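Local coordinates for protein cytosolic phospholipase A2 delta (Homo sapiens, PDB 5IZ5) that hydrolyses glycerophospholipids at the sn-2 position in a calcium-dependent manner, releasing a fatty acid, with a preference for linoleic acid, at residues V358-G363 against L463-S468; G451-L456 against S488-G493. The protein carries 3 engineered substitutions. All coordinates share one frame; numbering follows the deposited sequence.

Interaction 1: residues V358-G363 against L463-S468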
ATOM      1  N   VAL B 358      -3.861  -7.594 -25.510  1.00 43.45           N
ATOM      2  CA  VAL B 358      -3.593  -7.589 -24.068  1.00 42.28           C
ATOM      3  C   VAL B 358      -4.550  -6.663 -23.325  1.00 40.50           C
ATOM      4  O   VAL B 358      -4.687  -5.494 -23.678  1.00 40.40           O
ATOM      5  CB  VAL B 358      -2.144  -7.147 -23.776  1.00 43.42           C
ATOM      6  CG1 VAL B 358      -1.868  -7.130 -22.276  1.00 43.58           C
ATOM      7  CG2 VAL B 358      -1.160  -8.064 -24.487  1.00 44.01           C
ATOM      8  N   THR B 359      -5.196  -7.185 -22.287  1.00 39.82           N
ATOM      9  CA  THR B 359      -6.116  -6.398 -21.464  1.00 42.07           C
ATOM     10  C   THR B 359      -5.408  -5.748 -20.268  1.00 42.27           C
ATOM     11  O   THR B 359      -5.596  -4.556 -20.008  1.00 42.13           O
ATOM     12  CB  THR B 359      -7.300  -7.257 -20.974  1.00 43.34           C
ATOM     13  OG1 THR B 359      -8.094  -7.645 -22.101  1.00 43.55           O
ATOM     14  CG2 THR B 359      -8.186  -6.485 -19.995  1.00 44.55           C
ATOM     15  N   TYR B 360      -4.591  -6.528 -19.559  1.00 41.40           N
ATOM     16  CA  TYR B 360      -3.934  -6.067 -18.334  1.00 39.19           C
ATOM     17  C   TYR B 360      -2.413  -6.075 -18.442  1.00 40.38           C
ATOM     18  O   TYR B 360      -1.828  -6.933 -19.102  1.00 42.31           O
ATOM     19  CB  TYR B 360      -4.345  -6.950 -17.169  1.00 39.11           C
ATOM     20  CG  TYR B 360      -5.798  -6.830 -16.768  1.00 37.43           C
ATOM     21  CD1 TYR B 360      -6.301  -5.642 -16.260  1.00 37.22           C
ATOM     22  CD2 TYR B 360      -6.658  -7.919 -16.869  1.00 37.10           C
ATOM     23  CE1 TYR B 360      -7.627  -5.530 -15.876  1.00 37.80           C
ATOM     24  CE2 TYR B 360      -7.984  -7.821 -16.485  1.00 36.83           C
ATOM     25  CZ  TYR B 360      -8.466  -6.626 -15.991  1.00 37.12           C
ATOM     26  OH  TYR B 360      -9.778  -6.517 -15.590  1.00 37.36           O
ATOM     27  N   PHE B 361      -1.776  -5.123 -17.767  1.00 39.35           N
ATOM     28  CA  PHE B 361      -0.323  -4.962 -17.817  1.00 38.48           C
ATOM     29  C   PHE B 361       0.154  -4.620 -16.401  1.00 39.08           C
ATOM     30  O   PHE B 361       0.006  -3.486 -15.950  1.00 37.24           O
ATOM     31  CB  PHE B 361       0.013  -3.879 -18.855  1.00 37.63           C
ATOM     32  CG  PHE B 361       1.489  -3.617 -19.067  1.00 37.38           C
ATOM     33  CD1 PHE B 361       2.483  -4.380 -18.458  1.00 37.63           C
ATOM     34  CD2 PHE B 361       1.879  -2.589 -19.916  1.00 36.29           C
ATOM     35  CE1 PHE B 361       3.823  -4.097 -18.678  1.00 36.16           C
ATOM     36  CE2 PHE B 361       3.214  -2.310 -20.143  1.00 36.74           C
ATOM     37  CZ  PHE B 361       4.190  -3.066 -19.523  1.00 36.31           C
ATOM     38  N   SER B 362       0.689  -5.621 -15.697  1.00 38.39           N
ATOM     39  CA  SER B 362       1.161  -5.451 -14.320  1.00 39.25           C
ATOM     40  C   SER B 362       2.686  -5.442 -14.234  1.00 39.34           C
ATOM     41  O   SER B 362       3.383  -6.094 -15.029  1.00 37.89           O
ATOM     42  CB  SER B 362       0.603  -6.538 -13.396  1.00 40.80           C
ATOM     43  OG  SER B 362       1.241  -7.782 -13.616  1.00 41.61           O
ATOM     44  N   GLY B 363       3.193  -4.694 -13.258  1.00 37.65           N
ATOM     45  CA  GLY B 363       4.630  -4.582 -13.043  1.00 37.84           C
ATOM     46  C   GLY B 363       4.993  -4.124 -11.641  1.00 39.04           C
ATOM     47  O   GLY B 363       4.151  -3.585 -10.896  1.00 36.94           O
ATOM     48  N   LEU B 463      -4.825  -1.880 -19.362  1.00 37.29           N
ATOM     49  CA  LEU B 463      -4.872  -1.253 -18.037  1.00 39.86           C
ATOM     50  C   LEU B 463      -3.563  -1.554 -17.287  1.00 39.87           C
ATOM     51  O   LEU B 463      -3.237  -2.725 -17.076  1.00 39.42           O
ATOM     52  CB  LEU B 463      -6.054  -1.775 -17.220  1.00 39.99           C
ATOM     53  CG  LEU B 463      -6.166  -1.205 -15.797  1.00 44.01           C
ATOM     54  CD1 LEU B 463      -6.673   0.224 -15.825  1.00 46.18           C
ATOM     55  CD2 LEU B 463      -7.079  -2.047 -14.934  1.00 45.69           C
ATOM     56  N   PRO B 464      -2.818  -0.510 -16.884  1.00 37.77           N
ATOM     57  CA  PRO B 464      -1.572  -0.711 -16.154  1.00 37.69           C
ATOM     58  C   PRO B 464      -1.797  -0.873 -14.651  1.00 37.67           C
ATOM     59  O   PRO B 464      -2.555  -0.110 -14.046  1.00 38.97           O
ATOM     60  CB  PRO B 464      -0.795   0.565 -16.446  1.00 37.75           C
ATOM     61  CG  PRO B 464      -1.844   1.604 -16.588  1.00 37.10           C
ATOM     62  CD  PRO B 464      -3.080   0.920 -17.113  1.00 38.22           C
ATOM     63  N   LEU B 465      -1.139  -1.866 -14.062  1.00 37.69           N
ATOM     64  CA  LEU B 465      -1.271  -2.172 -12.641  1.00 36.19           C
ATOM     65  C   LEU B 465       0.112  -2.187 -11.985  1.00 37.90           C
ATOM     66  O   LEU B 465       0.973  -3.000 -12.337  1.00 37.83           O
ATOM     67  CB  LEU B 465      -1.969  -3.519 -12.464  1.00 36.88           C
ATOM     68  CG  LEU B 465      -3.419  -3.548 -12.981  1.00 36.79           C
ATOM     69  CD1 LEU B 465      -3.882  -4.962 -13.297  1.00 36.69           C
ATOM     70  CD2 LEU B 465      -4.365  -2.886 -11.989  1.00 36.01           C
ATOM     71  N   TYR B 466       0.327  -1.274 -11.044  1.00 36.77           N
ATOM     72  CA  TYR B 466       1.607  -1.140 -10.367  1.00 35.73           C
ATOM     73  C   TYR B 466       1.430  -1.626  -8.928  1.00 37.43           C
ATOM     74  O   TYR B 466       0.440  -1.269  -8.270  1.00 37.73           O
ATOM     75  CB  TYR B 466       2.067   0.319 -10.353  1.00 35.74           C
ATOM     76  CG  TYR B 466       1.994   1.086 -11.673  1.00 35.44           C
ATOM     77  CD1 TYR B 466       3.146   1.362 -12.406  1.00 35.21           C
ATOM     78  CD2 TYR B 466       0.784   1.584 -12.152  1.00 36.13           C
ATOM     79  CE1 TYR B 466       3.101   2.088 -13.589  1.00 36.78           C
ATOM     80  CE2 TYR B 466       0.726   2.309 -13.343  1.00 36.84           C
ATOM     81  CZ  TYR B 466       1.887   2.562 -14.056  1.00 36.50           C
ATOM     82  OH  TYR B 466       1.855   3.289 -15.232  1.00 35.55           O
ATOM     83  N   LEU B 467       2.377  -2.424  -8.430  1.00 37.95           N
ATOM     84  CA  LEU B 467       2.232  -3.028  -7.089  1.00 40.28           C
ATOM     85  C   LEU B 467       3.274  -2.565  -6.073  1.00 38.11           C
ATOM     86  O   LEU B 467       4.427  -2.272  -6.415  1.00 35.91           O
ATOM     87  CB  LEU B 467       2.274  -4.559  -7.159  1.00 43.45           C
ATOM     88  CG  LEU B 467       1.026  -5.445  -7.041  1.00 46.20           C
ATOM     89  CD1 LEU B 467      -0.301  -4.710  -7.049  1.00 49.22           C
ATOM     90  CD2 LEU B 467       1.055  -6.499  -8.134  1.00 47.86           C
ATOM     91  N   SER B 468       2.831  -2.506  -4.818  1.00 38.06           N
ATOM     92  CA  SER B 468       3.701  -2.310  -3.674  1.00 39.04           C
ATOM     93  C   SER B 468       3.171  -3.079  -2.471  1.00 38.92           C
ATOM     94  O   SER B 468       2.025  -3.496  -2.453  1.00 40.37           O
ATOM     95  CB  SER B 468       3.753  -0.831  -3.326  1.00 40.17           C
ATOM     96  OG  SER B 468       2.507  -0.431  -2.795  1.00 41.73           O
TER

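Interaction 2: residues G451-L456 against S488-G493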
ATOM      1  N   GLY B 451      -3.438  11.095 -14.702  1.00 36.37           N
ATOM      2  CA  GLY B 451      -3.353  11.467 -16.113  1.00 36.46           C
ATOM      3  C   GLY B 451      -3.285  10.291 -17.071  1.00 38.52           C
ATOM      4  O   GLY B 451      -3.550  10.445 -18.269  1.00 39.00           O
ATOM      5  N   GLN B 452      -2.953   9.109 -16.546  1.00 37.97           N
ATOM      6  CA  GLN B 452      -2.913   7.885 -17.343  1.00 37.82           C
ATOM      7  C   GLN B 452      -4.301   7.381 -17.755  1.00 37.96           C
ATOM      8  O   GLN B 452      -4.407   6.540 -18.641  1.00 35.86           O
ATOM      9  CB  GLN B 452      -2.162   6.777 -16.594  1.00 38.54           C
ATOM     10  CG  GLN B 452      -0.706   7.117 -16.309  1.00 38.21           C
ATOM     11  CD  GLN B 452       0.084   5.952 -15.741  1.00 38.24           C
ATOM     12  OE1 GLN B 452      -0.410   4.829 -15.629  1.00 37.21           O
ATOM     13  NE2 GLN B 452       1.326   6.219 -15.376  1.00 38.31           N
ATOM     14  N   ARG B 453      -5.357   7.887 -17.120  1.00 38.13           N
ATOM     15  CA  ARG B 453      -6.723   7.579 -17.552  1.00 37.79           C
ATOM     16  C   ARG B 453      -6.973   7.958 -19.017  1.00 37.57           C
ATOM     17  O   ARG B 453      -7.760   7.301 -19.695  1.00 37.82           O
ATOM     18  CB  ARG B 453      -7.751   8.261 -16.644  1.00 37.89           C
ATOM     19  CG  ARG B 453      -7.832   7.621 -15.264  1.00 38.49           C
ATOM     20  CD  ARG B 453      -9.083   8.022 -14.504  1.00 38.21           C
ATOM     21  NE  ARG B 453      -9.062   9.428 -14.109  1.00 37.69           N
ATOM     22  CZ  ARG B 453      -8.664   9.897 -12.924  1.00 38.20           C
ATOM     23  NH1 ARG B 453      -8.219   9.083 -11.968  1.00 36.88           N
ATOM     24  NH2 ARG B 453      -8.708  11.208 -12.699  1.00 38.32           N
ATOM     25  N   ALA B 454      -6.295   8.996 -19.503  1.00 37.85           N
ATOM     26  CA  ALA B 454      -6.415   9.404 -20.901  1.00 39.61           C
ATOM     27  C   ALA B 454      -5.942   8.302 -21.850  1.00 39.80           C
ATOM     28  O   ALA B 454      -6.503   8.133 -22.929  1.00 40.57           O
ATOM     29  CB  ALA B 454      -5.649  10.696 -21.154  1.00 37.85           C
ATOM     30  N   ALA B 455      -4.936   7.536 -21.432  1.00 40.09           N
ATOM     31  CA  ALA B 455      -4.439   6.393 -22.212  1.00 38.68           C
ATOM     32  C   ALA B 455      -5.424   5.227 -22.298  1.00 38.93           C
ATOM     33  O   ALA B 455      -5.196   4.277 -23.050  1.00 39.33           O
ATOM     34  CB  ALA B 455      -3.125   5.903 -21.630  1.00 38.53           C
ATOM     35  N   LEU B 456      -6.512   5.293 -21.533  1.00 39.06           N
ATOM     36  CA  LEU B 456      -7.494   4.219 -21.479  1.00 38.69           C
ATOM     37  C   LEU B 456      -8.893   4.635 -21.955  1.00 40.20           C
ATOM     38  O   LEU B 456      -9.821   3.823 -21.922  1.00 39.39           O
ATOM     39  CB  LEU B 456      -7.603   3.723 -20.038  1.00 38.73           C
ATOM     40  CG  LEU B 456      -6.306   3.351 -19.322  1.00 38.96           C
ATOM     41  CD1 LEU B 456      -6.597   3.030 -17.866  1.00 38.12           C
ATOM     42  CD2 LEU B 456      -5.620   2.175 -20.007  1.00 38.61           C
ATOM     43  N   SER B 488      -3.592   1.726  -9.946  1.00 36.83           N
ATOM     44  CA  SER B 488      -3.971   1.879 -11.354  1.00 36.53           C
ATOM     45  C   SER B 488      -4.423   3.318 -11.602  1.00 35.38           C
ATOM     46  O   SER B 488      -4.624   4.071 -10.648  1.00 34.79           O
ATOM     47  CB  SER B 488      -5.098   0.910 -11.724  1.00 36.37           C
ATOM     48  OG  SER B 488      -6.370   1.487 -11.486  1.00 35.74           O
ATOM     49  N   PRO B 489      -4.600   3.703 -12.881  1.00 35.76           N
ATOM     50  CA  PRO B 489      -5.112   5.045 -13.169  1.00 35.21           C
ATOM     51  C   PRO B 489      -6.516   5.311 -12.624  1.00 33.31           C
ATOM     52  O   PRO B 489      -6.887   6.472 -12.463  1.00 34.83           O
ATOM     53  CB  PRO B 489      -5.116   5.101 -14.701  1.00 36.67           C
ATOM     54  CG  PRO B 489      -4.125   4.068 -15.123  1.00 36.91           C
ATOM     55  CD  PRO B 489      -4.293   2.970 -14.120  1.00 36.28           C
ATOM     56  N   TYR B 490      -7.277   4.256 -12.343  1.00 33.02           N
ATOM     57  CA  TYR B 490      -8.618   4.385 -11.780  1.00 34.98           C
ATOM     58  C   TYR B 490      -8.666   4.311 -10.257  1.00 36.95           C
ATOM     59  O   TYR B 490      -9.454   5.026  -9.637  1.00 36.51           O
ATOM     60  CB  TYR B 490      -9.560   3.320 -12.365  1.00 35.66           C
ATOM     61  CG  TYR B 490      -9.730   3.407 -13.865  1.00 36.55           C
ATOM     62  CD1 TYR B 490     -10.024   4.618 -14.485  1.00 36.83           C
ATOM     63  CD2 TYR B 490      -9.613   2.274 -14.665  1.00 36.66           C
ATOM     64  CE1 TYR B 490     -10.186   4.700 -15.853  1.00 37.77           C
ATOM     65  CE2 TYR B 490      -9.764   2.349 -16.040  1.00 37.06           C
ATOM     66  CZ  TYR B 490     -10.052   3.563 -16.627  1.00 37.12           C
ATOM     67  OH  TYR B 490     -10.211   3.651 -17.985  1.00 37.68           O
ATOM     68  N   GLU B 491      -7.864   3.445  -9.643  1.00 37.24           N
ATOM     69  CA  GLU B 491      -7.886   3.354  -8.191  1.00 38.01           C
ATOM     70  C   GLU B 491      -6.652   2.712  -7.562  1.00 38.61           C
ATOM     71  O   GLU B 491      -5.929   1.934  -8.198  1.00 36.43           O
ATOM     72  CB  GLU B 491      -9.158   2.646  -7.702  1.00 39.67           C
ATOM     73  CG  GLU B 491      -9.436   1.299  -8.332  1.00 41.46           C
ATOM     74  CD  GLU B 491     -10.629   0.580  -7.718  1.00 41.94           C
ATOM     75  OE1 GLU B 491     -11.493   1.234  -7.098  1.00 42.92           O
ATOM     76  OE2 GLU B 491     -10.707  -0.654  -7.864  1.00 45.45           O
ATOM     77  N   VAL B 492      -6.442   3.080  -6.300  1.00 37.53           N
ATOM     78  CA  VAL B 492      -5.325   2.635  -5.491  1.00 36.14           C
ATOM     79  C   VAL B 492      -5.911   2.062  -4.212  1.00 35.68           C
ATOM     80  O   VAL B 492      -6.745   2.704  -3.566  1.00 35.93           O
ATOM     81  CB  VAL B 492      -4.402   3.816  -5.135  1.00 36.32           C
ATOM     82  CG1 VAL B 492      -3.269   3.357  -4.234  1.00 36.79           C
ATOM     83  CG2 VAL B 492      -3.846   4.473  -6.396  1.00 36.52           C
ATOM     84  N   GLY B 493      -5.502   0.854  -3.846  1.00 36.03           N
ATOM     85  CA  GLY B 493      -6.053   0.231  -2.656  1.00 36.13           C
ATOM     86  C   GLY B 493      -5.551  -1.142  -2.285  1.00 35.60           C
ATOM     87  O   GLY B 493      -4.678  -1.710  -2.941  1.00 36.03           O
TER
HETATM   88  O   HOH W   1      -9.904   6.048 -19.053  1.00 37.61           O

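Interaction 1: residues V358-G363 against L463-S468
In the central mixed sheet of the catalytic domain, strand 360-363 pairs parallel with the start of strand 463-471, Y360 lying opposite L463 and G363 opposite Y466. Backbone hydrogen bonds link alternate residues of the two strands: F361 N donates to L463 O (2.9 Å), F361 O accepts from L465 N (2.7 Å), and G363 N returns to L465 O (2.9 Å). The ladder begins with L463 N to T359 O and ends with the longer bond from L467 N to G363 O (3.3 Å). P464 suits its place because its nitrogen, which has no hydrogen to give, is not needed for this ladder.

Strand 360-363 ends two residues before the nucleophile S365, which helix 367-375 follows, a strand-nucleophile-helix arrangement like the nucleophile elbow of hydrolases. G363 closes the pairing through its backbone N and O and is the first glycine of the G-x-S-G sequence around the nucleophile.

On the face carrying Y360, L463 and L465, the CD2 methyl of L463 meets the ring edge of Y360 in plane, at CE1 (3.6 Å). The leucine's CG is anti to its backbone N (chi1 178°), which helps lay the two side chains alongside, pointing the same way. CD1 of L465 reaches Y360 CD1 obliquely (3.9 Å), while T359 CG2 sits over one ring face. The phenol OH is hydrogen-bonded to E294, and S362 OG to S659 OG. On the opposite face the F361 ring packs on M371.

Interaction 2: residues G451-L456 against S488-G493
NH1 of R453 is gripped by two acceptors, the backbone O of P489 (3.0 Å) and the carboxylate of E504, with which it forms a salt bridge. The P489 oxygen lies at the guanidinium edge, 23° out of its plane. A bend at chi3 (-69°) swings the guanidinium round to it, and the aliphatic part crosses Y490 obliquely, CD resting 3.5 Å from ring atom CD1. A leucine here would probably leave the P489 carbonyl and the E504 carboxylate each without this donor.

P489 is the apolar wedge of the contact: its compact ring puts CG against CB of Q452 (3.7 Å) and against CD1 of L456 (3.8 Å). The tyrosine suits its place: its ring packs on the same L456 methyl and the R453 chain, while Y490 OH shares water 1 with R453 O, 2.6 Å from each. S488 OG accepts from Y490 N (an ST turn) and E491 N (an ST motif), across the turn that holds P489.

The contact joins the 3-10 turn and loop following helix 428-441 to the hairpin turn between strands 482-487 and 492-494, with P464 of strand 463-471 touching P489 and F297 of helix 292-313 against L456 and Y490.

Interaction 2 packs directly against the strand pair of interaction 1, their centres about 10 Å apart, and the four segments alternate along the chain. Y466 OH and Q452 OE1 (2.8 Å) form a probable hydrogen bond between them. Apolar contact continues the seam where L463 CD1 meets L456 CD1 (3.5 Å); separately, the carbonyl oxygen P464 O packs on P489 CD at the same distance. The catalytic side belongs to interaction 1: G363 stands two residues before the nucleophile S365 in the sequence, and the L467 side chain is about 8 Å from that of D651, the probable proton acceptor. Interaction 2 lies away from these sites, beside the start of strand 463-471.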